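Local structure of L-ornithine 5-monooxygenase (Pseudomonas aeruginosa, 3S5W) at residues Ser169-Ala172 against Glu176-Arg179; Lys229-Gly234 against Ile349-Arg354; Arg295-Tyr300 against His422-Thr427. The protein catalyses the FAD- and NADPH-dependent hydroxylation of L-ornithine to N(5)-hydroxyornithine, the first step towards the siderophore pyoverdin. All blocks are in the same frame, centred on the assembly; numbering follows the deposited sequence.

The three contacts lie in separate parts of the fold and none touches another. Interaction 1 is at the surface. It is polar, built from backbone bonds of a beta hairpin in the sheet that also carries strand 30-36. Interaction 2 is buried and wholly apolar. It joins a strand of the five-stranded parallel sheet beside NADP to the three-stranded antiparallel sheet, with only methyl groups meeting. Interaction 3 is partly buried. In it Leu297 and Tyr300 at a helix end pack against Leu424 of a loop that reaches FAD. Interactions 1 and 3 lie on opposite sides of the chain's centre. The segments of interactions 2 and 3 alternate along the chain, and their nearest atoms are about 17 Å apart.

Interaction 1. Residues Ser169-Ala172 against Glu176-Arg179; sequences SRNA and ELVR. With PO4 (phosphate ion), chain D.
Ser169 and Leu177 form an antiparallel hydrogen-bonded pair in the hairpin of strands 161-171 and 176-181. Two nearly straight backbone bonds join them: Ser169 N to Leu177 O at 2.8 Å and Leu177 N to Ser169 O at 2.7 Å. Glu176 adds a CA-H...O contact to Ser169 O. Arg170 and Glu176 make a non-hydrogen-bonded pair on the other face.

The side-chain polar contacts gather on the Ser169-Leu177 face. A water donates to Ser169 OG and accepts from Arg179 NH1. Glu148 also bonds Ser169 OG and forms a salt bridge with Arg179. Arg179 NE donates to phosphate O2 at 2.8 Å and Arg179 NH2 to phosphate O4 at 2.9 Å. Arg145 binds the same ion.

Leu177 makes van der Waals contacts with polar side chains. Leu177 CB lies 3.5 Å from Ser169 OG, and Leu177 CD1 lies 3.8 Å from Asn171 ND2. The Asn171 and Leu177 side chains cross at about a right angle. Asn171 OD1 accepts from Glu175 N.

Ser169 lies close to Val150, an FAD-binding residue, with FAD about 7 Å from its side chain. The Arg179 guanidinium is held by phosphate at its NE/NH2 edge and by Glu148 and water at NH1, which probably balances its charge. The phosphate probably came from the crystallisation liquor.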
loop_
_atom_site.group_PDB
_atom_site.type_symbol
_atom_site.label_atom_id
_atom_site.label_comp_id
_atom_site.label_asym_id
_atom_site.label_seq_id
_atom_site.Cartn_x
_atom_site.Cartn_y
_atom_site.Cartn_z
ATOM N N SER A 169 -22.549 -1.468 -2.681
ATOM C CA SER A 169 -21.594 -0.577 -3.316
ATOM C C SER A 169 -22.283 0.623 -3.981
ATOM O O SER A 169 -23.516 0.625 -4.184
ATOM C CB SER A 169 -20.712 -1.354 -4.316
ATOM O OG SER A 169 -21.454 -1.867 -5.414
ATOM N N ARG A 170 -21.488 1.637 -4.306
ATOM C CA ARG A 170 -21.964 2.830 -4.968
ATOM C C ARG A 170 -21.090 3.004 -6.214
ATOM O O ARG A 170 -19.863 2.853 -6.130
ATOM C CB ARG A 170 -21.837 4.042 -4.030
ATOM C CG ARG A 170 -22.294 5.382 -4.664
ATOM C CD ARG A 170 -22.346 6.563 -3.675
ATOM N NE ARG A 170 -21.035 6.925 -3.133
ATOM C CZ ARG A 170 -20.729 6.945 -1.833
ATOM N NH1 ARG A 170 -21.642 6.637 -0.911
ATOM N NH2 ARG A 170 -19.505 7.287 -1.447
ATOM N N ASN A 171 -21.694 3.257 -7.370
ATOM C CA ASN A 171 -20.886 3.554 -8.556
ATOM C C ASN A 171 -20.564 5.053 -8.674
ATOM O O ASN A 171 -20.951 5.855 -7.808
ATOM C CB ASN A 171 -21.443 2.926 -9.857
ATOM C CG ASN A 171 -22.757 3.566 -10.328
ATOM O OD1 ASN A 171 -23.084 4.707 -9.974
ATOM N ND2 ASN A 171 -23.519 2.816 -11.107
ATOM N N ALA A 172 -19.830 5.413 -9.723
ATOM C CA ALA A 172 -19.308 6.778 -9.848
ATOM C C ALA A 172 -20.450 7.782 -10.110
ATOM O O ALA A 172 -20.407 8.926 -9.635
ATOM C CB ALA A 172 -18.208 6.841 -10.930
ATOM N N GLU A 176 -26.605 3.062 -6.115
ATOM C CA GLU A 176 -26.304 1.984 -5.189
ATOM C C GLU A 176 -26.492 0.636 -5.869
ATOM O O GLU A 176 -27.422 0.455 -6.663
ATOM C CB GLU A 176 -27.190 2.086 -3.949
ATOM C CG GLU A 176 -26.902 1.073 -2.851
ATOM C CD GLU A 176 -27.396 1.546 -1.476
ATOM O OE1 GLU A 176 -28.263 0.864 -0.882
ATOM O OE2 GLU A 176 -26.920 2.599 -1.003
ATOM N N LEU A 177 -25.606 -0.305 -5.560
ATOM C CA LEU A 177 -25.714 -1.670 -6.039
ATOM C C LEU A 177 -25.676 -2.625 -4.855
ATOM O O LEU A 177 -24.936 -2.409 -3.892
ATOM C CB LEU A 177 -24.586 -1.982 -7.031
ATOM C CG LEU A 177 -24.688 -1.456 -8.478
ATOM C CD1 LEU A 177 -24.078 -0.068 -8.637
ATOM C CD2 LEU A 177 -23.959 -2.397 -9.410
ATOM N N VAL A 178 -26.508 -3.657 -4.901
ATOM C CA VAL A 178 -26.540 -4.662 -3.837
ATOM C C VAL A 178 -26.341 -6.010 -4.507
ATOM O O VAL A 178 -27.041 -6.337 -5.466
ATOM C CB VAL A 178 -27.873 -4.592 -2.982
ATOM C CG1 VAL A 178 -27.927 -5.698 -1.925
ATOM C CG2 VAL A 178 -28.009 -3.224 -2.321
ATOM N N ARG A 179 -25.342 -6.763 -4.050
ATOM C CA ARG A 179 -25.045 -8.088 -4.587
ATOM C C ARG A 179 -24.939 -9.088 -3.453
ATOM O O ARG A 179 -24.663 -8.733 -2.307
ATOM C CB ARG A 179 -23.727 -8.096 -5.385
ATOM C CG ARG A 179 -23.726 -7.318 -6.678
ATOM C CD ARG A 179 -22.364 -7.513 -7.322
ATOM N NE ARG A 179 -22.186 -6.744 -8.549
ATOM C CZ ARG A 179 -21.748 -5.489 -8.606
ATOM N NH1 ARG A 179 -21.481 -4.804 -7.495
ATOM N NH2 ARG A 179 -21.602 -4.908 -9.786
HETATM P P PO4 D . -22.999 -7.396 -12.288
HETATM O O1 PO4 D . -22.338 -8.661 -12.786
HETATM O O2 PO4 D . -23.406 -7.644 -10.853
HETATM O O3 PO4 D . -24.199 -7.101 -13.165
HETATM O O4 PO4 D . -22.080 -6.191 -12.373
HETATM O O HOH W 1 -22.269 -4.559 -4.816
#

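Interaction 2. Residues Lys229-Gly234 against Ile349-Arg354; sequences KIAIIG and IELALR. With NAP (NADP nicotinamide-adenine-dinucleotide phosphate), chain F.
Leu351 CD1 carries this contact, reaching two side chains of strand 228-233. Leu351 CD1 lies 4.0 Å from Ala231 CB and 4.3 Å from Ile233 CD1. Methyl meets methyl in both pairs. The backbones stay well apart, with Ala231 CA and Leu351 CA 9.1 Å from each other, so the strands pack through side chains as members of two different sheets.

Torsions bring the branches together. In Ile233, CG1 is anti to the carbonyl carbon (chi1 -47°), and the further turn at chi2 (-51°) carries CD1 towards Leu351. The other branch, Ile233 CG2, comes 4.1 Å from NADP C2A, on the adenine ring. One isoleucine therefore touches both the second sheet and the nucleotide.

A further shell surrounds the methyls. Tyr366 touches both Ala231 and Leu351, while Ile258 touches Ala231 and Ile233. Val339 lies against Ile233, and Ala342 and Phe198 against Leu351. Gly234 lies in the NADP pocket and begins a turn consistent with a Rossmann-type GxGxxA motif.

Strand 228-233 lies between strands 368-371 and 253-258 of the parallel sheet and leads through that turn into helix 237-249. Strand 348-355 is the central strand of the antiparallel sheet, flanked by strands 337-345 and 361-366.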
loop_
_atom_site.group_PDB
_atom_site.type_symbol
_atom_site.label_atom_id
_atom_site.label_comp_id
_atom_site.label_asym_id
_atom_site.label_seq_id
_atom_site.Cartn_x
_atom_site.Cartn_y
_atom_site.Cartn_z
ATOM N N LYS A 229 7.543 27.800 -0.833
ATOM C CA LYS A 229 8.166 27.030 0.235
ATOM C C LYS A 229 7.252 25.864 0.552
ATOM O O LYS A 229 6.041 26.051 0.817
ATOM C CB LYS A 229 8.366 27.910 1.485
ATOM C CG LYS A 229 9.394 29.052 1.313
ATOM C CD LYS A 229 9.409 30.034 2.513
ATOM C CE LYS A 229 9.604 29.348 3.897
ATOM N NZ LYS A 229 10.875 28.561 4.070
ATOM N N ILE A 230 7.799 24.652 0.511
ATOM C CA ILE A 230 7.010 23.479 0.817
ATOM C C ILE A 230 7.655 22.674 1.928
ATOM O O ILE A 230 8.866 22.390 1.872
ATOM C CB ILE A 230 6.815 22.590 -0.463
ATOM C CG1 ILE A 230 6.055 23.413 -1.526
ATOM C CG2 ILE A 230 6.119 21.257 -0.087
ATOM C CD1 ILE A 230 5.700 22.690 -2.842
ATOM N N ALA A 231 6.855 22.296 2.923
ATOM C CA ALA A 231 7.324 21.399 3.989
ATOM C C ALA A 231 6.955 19.957 3.657
ATOM O O ALA A 231 5.848 19.690 3.242
ATOM C CB ALA A 231 6.700 21.788 5.374
ATOM N N ILE A 232 7.891 19.040 3.872
ATOM C CA ILE A 232 7.622 17.630 3.780
ATOM C C ILE A 232 7.768 17.053 5.174
ATOM O O ILE A 232 8.862 17.141 5.761
ATOM C CB ILE A 232 8.636 16.896 2.859
ATOM C CG1 ILE A 232 8.573 17.467 1.430
ATOM C CG2 ILE A 232 8.346 15.381 2.876
ATOM C CD1 ILE A 232 9.778 17.080 0.553
ATOM N N ILE A 233 6.685 16.472 5.705
ATOM C CA ILE A 233 6.740 15.799 7.022
ATOM C C ILE A 233 7.049 14.300 6.871
ATOM O O ILE A 233 6.296 13.575 6.235
ATOM C CB ILE A 233 5.409 15.983 7.820
ATOM C CG1 ILE A 233 4.940 17.469 7.789
ATOM C CG2 ILE A 233 5.521 15.367 9.257
ATOM C CD1 ILE A 233 5.994 18.545 8.194
ATOM N N GLY A 234 8.139 13.837 7.495
ATOM C CA GLY A 234 8.498 12.408 7.486
ATOM C C GLY A 234 9.927 12.196 6.996
ATOM O O GLY A 234 10.577 13.117 6.462
ATOM N N ILE A 349 0.592 28.004 5.485
ATOM C CA ILE A 349 0.435 27.133 6.635
ATOM C C ILE A 349 1.608 27.427 7.579
ATOM O O ILE A 349 2.783 27.224 7.220
ATOM C CB ILE A 349 0.367 25.606 6.244
ATOM C CG1 ILE A 349 -0.748 25.359 5.209
ATOM C CG2 ILE A 349 0.203 24.710 7.488
ATOM C CD1 ILE A 349 -2.159 25.816 5.659
ATOM N N GLU A 350 1.282 27.908 8.776
ATOM C CA GLU A 350 2.301 28.284 9.740
ATOM C C GLU A 350 2.579 27.076 10.634
ATOM O O GLU A 350 1.668 26.501 11.209
ATOM C CB GLU A 350 1.828 29.524 10.544
ATOM C CG GLU A 350 2.813 29.973 11.586
ATOM C CD GLU A 350 2.296 31.164 12.357
ATOM O OE1 GLU A 350 2.191 32.257 11.774
ATOM O OE2 GLU A 350 1.974 30.985 13.537
ATOM N N LEU A 351 3.840 26.662 10.721
ATOM C CA LEU A 351 4.191 25.498 11.522
ATOM C C LEU A 351 5.086 25.965 12.650
ATOM O O LEU A 351 6.056 26.674 12.397
ATOM C CB LEU A 351 4.983 24.465 10.693
ATOM C CG LEU A 351 4.317 23.803 9.481
ATOM C CD1 LEU A 351 5.224 22.670 8.950
ATOM C CD2 LEU A 351 2.923 23.264 9.810
ATOM N N ALA A 352 4.745 25.560 13.872
ATOM C CA ALA A 352 5.593 25.786 15.034
ATOM C C ALA A 352 6.433 24.520 15.192
ATOM O O ALA A 352 5.905 23.429 15.421
ATOM C CB ALA A 352 4.750 26.089 16.292
ATOM N N LEU A 353 7.741 24.694 15.030
ATOM C CA LEU A 353 8.687 23.585 14.915
ATOM C C LEU A 353 9.634 23.490 16.128
ATOM O O LEU A 353 10.395 24.438 16.424
ATOM C CB LEU A 353 9.485 23.722 13.631
ATOM C CG LEU A 353 8.689 23.761 12.312
ATOM C CD1 LEU A 353 9.683 24.036 11.185
ATOM C CD2 LEU A 353 7.909 22.496 12.050
ATOM N N ARG A 354 9.561 22.366 16.826
ATOM C CA ARG A 354 10.394 22.156 18.011
ATOM C C ARG A 354 11.619 21.352 17.602
ATOM O O ARG A 354 11.490 20.213 17.160
ATOM C CB ARG A 354 9.612 21.407 19.100
ATOM C CG ARG A 354 10.407 21.138 20.396
ATOM C CD ARG A 354 10.560 22.379 21.262
ATOM N NE ARG A 354 9.271 22.849 21.761
ATOM C CZ ARG A 354 9.085 23.993 22.425
ATOM N NH1 ARG A 354 10.105 24.811 22.661
ATOM N NH2 ARG A 354 7.867 24.327 22.823
HETATM P PA NAP F . 6.820 4.812 6.636
HETATM O O1A NAP F . 8.017 3.998 6.396
HETATM O O2A NAP F . 5.901 4.261 7.613
HETATM O O5B NAP F . 7.331 6.285 6.925
HETATM C C5B NAP F . 6.512 7.087 7.691
HETATM C C4B NAP F . 7.360 8.309 7.975
HETATM O O4B NAP F . 6.455 9.216 8.536
HETATM C C3B NAP F . 8.444 8.001 9.018
HETATM O O3B NAP F . 9.515 8.889 8.728
HETATM C C2B NAP F . 7.716 8.430 10.305
HETATM O O2B NAP F . 8.610 8.915 11.264
HETATM C C1B NAP F . 6.858 9.622 9.817
HETATM N N9A NAP F . 5.721 9.820 10.731
HETATM C C8A NAP F . 4.691 8.936 10.981
HETATM N N7A NAP F . 3.852 9.476 11.893
HETATM C C5A NAP F . 4.350 10.674 12.245
HETATM C C6A NAP F . 3.914 11.637 13.156
HETATM N N6A NAP F . 2.821 11.431 13.881
HETATM N N1A NAP F . 4.648 12.776 13.304
HETATM C C2A NAP F . 5.788 13.013 12.584
HETATM N N3A NAP F . 6.230 12.058 11.677
HETATM C C4A NAP F . 5.527 10.907 11.531
HETATM O O3 NAP F . 6.050 5.146 5.256
HETATM P PN NAP F . 6.541 5.424 3.720
HETATM O O1N NAP F . 5.296 5.825 2.982
HETATM O O2N NAP F . 7.724 6.340 3.639
HETATM O O5D NAP F . 6.920 3.899 3.369
HETATM C C5D NAP F . 8.049 3.367 2.711
HETATM C C4D NAP F . 7.406 2.178 2.005
HETATM O O4D NAP F . 7.966 1.807 0.774
HETATM C C3D NAP F . 7.348 0.852 2.746
HETATM O O3D NAP F . 6.611 0.946 3.942
HETATM C C2D NAP F . 6.730 -0.018 1.639
HETATM O O2D NAP F . 5.312 -0.128 1.626
HETATM C C1D NAP F . 7.187 0.691 0.358
HETATM P P2B NAP F . 9.096 8.064 12.554
HETATM O O1X NAP F . 9.627 9.173 13.453
HETATM O O2X NAP F . 10.148 7.132 11.985
HETATM O O3X NAP F . 7.922 7.294 13.105
#

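Interaction 3. Residues Arg295-Tyr300 against His422-Thr427; sequences RLLREY and HGLSDT. With FAD (flavin-adenine dinucleotide), chain C.
Leu424 fits against the C-terminal end of helix 290-299, touching Leu297 and Tyr300 with different branches. This is the tight part. Leu297 CD2 meets Leu424 CG at 3.7 Å and Leu424 CD2 at 4.0 Å, and the two side chains run past each other in opposite directions. Leu424 CD1 lies 3.5 Å from Tyr300 CB and 3.2 Å from Tyr300 O. That carbonyl accepts a hydrogen bond from Thr303, so the methyl stands beside an oxygen that already has a polar partner. The Tyr300 ring turns away from Leu424. Gly423 adds a lighter contact, Gly423 CA lying 4.3 Å from Leu297 CD2. Gly423 leaves helix 419-422 with positive phi (107°) and starts a type I turn to Asp426, with Leu424 in the turn's second position.

The looser side is the exposed helix surface. There Arg295 NH1 forms a salt bridge with Glu299 OE1 at 2.8 Å, meeting that oxygen from above the carboxylate plane. Glu292 forms a second salt bridge with Arg295. These charges take no part in the contact with the loop.

The join itself is apolar, while polar bonds hold the rest of the loop. Ser425 OG bonds Phe277 O. Asp426 OD1 bonds Ser418 OG, and its backbone O accepts from Arg435 NH1. Thr427 O accepts from FAD O2' at 2.8 Å. Leu424 thus joins helix end to flavin-binding loop beside Phe277 of the substrate site and Tyr305 of the NADP site.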
loop_
_atom_site.group_PDB
_atom_site.type_symbol
_atom_site.label_atom_id
_atom_site.label_comp_id
_atom_site.label_asym_id
_atom_site.label_seq_id
_atom_site.Cartn_x
_atom_site.Cartn_y
_atom_site.Cartn_z
ATOM N N ARG A 295 8.590 -9.069 19.042
ATOM C CA ARG A 295 10.054 -8.937 19.080
ATOM C C ARG A 295 10.669 -9.034 17.656
ATOM O O ARG A 295 11.489 -8.185 17.268
ATOM C CB ARG A 295 10.689 -10.000 20.010
ATOM C CG ARG A 295 12.152 -9.678 20.395
ATOM C CD ARG A 295 12.988 -10.885 20.853
ATOM N NE ARG A 295 13.061 -11.995 19.893
ATOM C CZ ARG A 295 13.769 -12.018 18.754
ATOM N NH1 ARG A 295 14.473 -10.967 18.346
ATOM N NH2 ARG A 295 13.744 -13.107 18.000
ATOM N N LEU A 296 10.291 -10.073 16.915
ATOM C CA LEU A 296 10.721 -10.240 15.504
ATOM C C LEU A 296 10.372 -9.016 14.664
ATOM O O LEU A 296 11.217 -8.505 13.918
ATOM C CB LEU A 296 10.132 -11.510 14.882
ATOM C CG LEU A 296 10.673 -12.866 15.371
ATOM C CD1 LEU A 296 9.653 -13.977 15.081
ATOM C CD2 LEU A 296 12.077 -13.184 14.776
ATOM N N LEU A 297 9.155 -8.499 14.832
ATOM C CA LEU A 297 8.735 -7.327 14.038
ATOM C C LEU A 297 9.523 -6.075 14.381
ATOM O O LEU A 297 9.850 -5.289 13.480
ATOM C CB LEU A 297 7.214 -7.099 14.117
ATOM C CG LEU A 297 6.402 -8.215 13.449
ATOM C CD1 LEU A 297 4.936 -8.219 13.934
ATOM C CD2 LEU A 297 6.456 -8.126 11.918
ATOM N N ARG A 298 9.814 -5.876 15.677
ATOM C CA ARG A 298 10.678 -4.793 16.123
ATOM C C ARG A 298 12.108 -4.964 15.554
ATOM O O ARG A 298 12.690 -3.996 15.031
ATOM C CB ARG A 298 10.729 -4.793 17.654
ATOM C CG ARG A 298 11.034 -3.459 18.332
ATOM C CD ARG A 298 10.264 -3.341 19.697
ATOM N NE ARG A 298 10.458 -4.526 20.546
ATOM C CZ ARG A 298 9.492 -5.317 21.026
ATOM N NH1 ARG A 298 8.207 -5.064 20.792
ATOM N NH2 ARG A 298 9.823 -6.370 21.754
ATOM N N GLU A 299 12.663 -6.179 15.666
ATOM C CA GLU A 299 14.033 -6.449 15.186
ATOM C C GLU A 299 14.216 -6.077 13.704
ATOM O O GLU A 299 15.253 -5.569 13.302
ATOM C CB GLU A 299 14.407 -7.925 15.383
ATOM C CG GLU A 299 15.912 -8.241 15.073
ATOM C CD GLU A 299 16.274 -9.739 15.144
ATOM O OE1 GLU A 299 15.503 -10.532 15.733
ATOM O OE2 GLU A 299 17.340 -10.144 14.592
ATOM N N TYR A 300 13.214 -6.396 12.892
ATOM C CA TYR A 300 13.309 -6.238 11.432
ATOM C C TYR A 300 12.508 -5.045 10.907
ATOM O O TYR A 300 12.214 -4.968 9.715
ATOM C CB TYR A 300 12.860 -7.537 10.752
ATOM C CG TYR A 300 13.862 -8.677 10.899
ATOM C CD1 TYR A 300 14.914 -8.814 9.991
ATOM C CD2 TYR A 300 13.757 -9.606 11.946
ATOM C CE1 TYR A 300 15.849 -9.837 10.113
ATOM C CE2 TYR A 300 14.679 -10.652 12.068
ATOM C CZ TYR A 300 15.725 -10.758 11.147
ATOM O OH TYR A 300 16.652 -11.779 11.238
ATOM N N HIS A 422 1.554 -12.668 10.522
ATOM C CA HIS A 422 2.081 -13.307 9.303
ATOM C C HIS A 422 3.377 -12.664 8.792
ATOM O O HIS A 422 3.981 -13.179 7.866
ATOM C CB HIS A 422 1.040 -13.224 8.163
ATOM C CG HIS A 422 -0.162 -14.083 8.385
ATOM N ND1 HIS A 422 -0.406 -15.226 7.652
ATOM C CD2 HIS A 422 -1.180 -13.973 9.268
ATOM C CE1 HIS A 422 -1.550 -15.762 8.052
ATOM N NE2 HIS A 422 -2.029 -15.030 9.042
ATOM N N GLY A 423 3.774 -11.537 9.357
ATOM C CA GLY A 423 5.107 -11.027 9.115
ATOM C C GLY A 423 5.160 -9.811 8.212
ATOM O O GLY A 423 4.133 -9.348 7.703
ATOM N N LEU A 424 6.381 -9.313 8.002
ATOM C CA LEU A 424 6.604 -8.076 7.245
ATOM C C LEU A 424 6.247 -8.156 5.753
ATOM O O LEU A 424 6.087 -7.112 5.101
ATOM C CB LEU A 424 8.052 -7.564 7.466
ATOM C CG LEU A 424 8.250 -6.991 8.877
ATOM C CD1 LEU A 424 9.723 -6.955 9.250
ATOM C CD2 LEU A 424 7.691 -5.611 9.012
ATOM N N SER A 425 6.090 -9.364 5.206
ATOM C CA SER A 425 5.652 -9.482 3.828
ATOM C C SER A 425 4.172 -9.076 3.671
ATOM O O SER A 425 3.679 -8.903 2.551
ATOM C CB SER A 425 5.804 -10.926 3.338
ATOM O OG SER A 425 7.159 -11.236 3.171
ATOM N N ASP A 426 3.465 -8.960 4.797
ATOM C CA ASP A 426 1.985 -8.936 4.723
ATOM C C ASP A 426 1.428 -7.789 3.887
ATOM O O ASP A 426 0.516 -7.995 3.096
ATOM C CB ASP A 426 1.355 -8.962 6.114
ATOM C CG ASP A 426 -0.148 -9.325 6.066
ATOM O OD1 ASP A 426 -0.459 -10.514 5.881
ATOM O OD2 ASP A 426 -0.980 -8.406 6.173
ATOM N N THR A 427 1.956 -6.580 4.067
ATOM C CA THR A 427 1.473 -5.401 3.326
ATOM C C THR A 427 2.179 -5.155 1.986
ATOM O O THR A 427 1.959 -4.111 1.365
ATOM C CB THR A 427 1.648 -4.117 4.157
ATOM O OG1 THR A 427 3.046 -3.831 4.313
ATOM C CG2 THR A 427 0.958 -4.273 5.533
HETATM P PA FAD C . -3.690 -1.807 -2.817
HETATM O O1A FAD C . -3.629 -0.632 -1.916
HETATM O O2A FAD C . -2.630 -1.838 -3.931
HETATM O O5B FAD C . -5.150 -1.879 -3.527
HETATM C C5B FAD C . -6.305 -1.659 -2.753
HETATM C C4B FAD C . -7.398 -1.376 -3.769
HETATM O O4B FAD C . -8.607 -1.278 -3.067
HETATM C C3B FAD C . -7.175 -0.025 -4.442
HETATM O O3B FAD C . -7.090 -0.194 -5.843
HETATM C C2B FAD C . -8.394 0.814 -4.034
HETATM O O2B FAD C . -8.923 1.565 -5.121
HETATM C C1B FAD C . -9.385 -0.242 -3.648
HETATM N N9A FAD C . -10.336 0.130 -2.605
HETATM C C8A FAD C . -10.072 0.668 -1.350
HETATM N N7A FAD C . -11.264 0.773 -0.690
HETATM C C5A FAD C . -12.243 0.289 -1.501
HETATM C C6A FAD C . -13.621 0.160 -1.332
HETATM N N6A FAD C . -14.178 0.318 -0.121
HETATM N N1A FAD C . -14.366 -0.376 -2.381
HETATM C C2A FAD C . -13.788 -0.794 -3.562
HETATM N N3A FAD C . -12.413 -0.668 -3.732
HETATM C C4A FAD C . -11.666 -0.131 -2.709
HETATM N N1 FAD C . 5.249 -2.963 -2.022
HETATM C C2 FAD C . 6.332 -3.637 -2.570
HETATM O O2 FAD C . 6.476 -4.833 -2.375
HETATM N N3 FAD C . 7.261 -2.969 -3.340
HETATM C C4 FAD C . 7.138 -1.627 -3.601
HETATM O O4 FAD C . 7.974 -1.077 -4.338
HETATM C C4X FAD C . 6.052 -0.931 -3.036
HETATM N N5 FAD C . 5.909 0.430 -3.263
HETATM C C5X FAD C . 4.847 1.116 -2.697
HETATM C C6 FAD C . 4.716 2.492 -2.934
HETATM C C7 FAD C . 3.663 3.208 -2.380
HETATM C C7M FAD C . 3.592 4.687 -2.671
HETATM C C8 FAD C . 2.752 2.550 -1.562
HETATM C C8M FAD C . 1.587 3.259 -0.933
HETATM C C9 FAD C . 2.871 1.186 -1.321
HETATM C C9A FAD C . 3.909 0.443 -1.899
HETATM N N10 FAD C . 4.048 -0.930 -1.666
HETATM C C10 FAD C . 5.131 -1.604 -2.222
HETATM C "C1'" FAD C . 3.115 -1.690 -0.775
HETATM C "C2'" FAD C . 1.716 -1.936 -1.378
HETATM O "O2'" FAD C . 0.868 -2.049 -0.230
HETATM C "C3'" FAD C . 1.717 -3.238 -2.165
HETATM O "O3'" FAD C . 2.694 -3.225 -3.225
HETATM C "C4'" FAD C . 0.341 -3.509 -2.825
HETATM O "O4'" FAD C . -0.089 -2.338 -3.509
HETATM C "C5'" FAD C . -0.744 -4.050 -1.858
HETATM O "O5'" FAD C . -1.787 -4.576 -2.658
HETATM P P FAD C . -3.334 -4.611 -2.182
HETATM O O1P FAD C . -4.106 -5.086 -3.388
HETATM O O2P FAD C . -3.387 -5.444 -0.930
HETATM O O3P FAD C . -3.658 -3.083 -1.858
#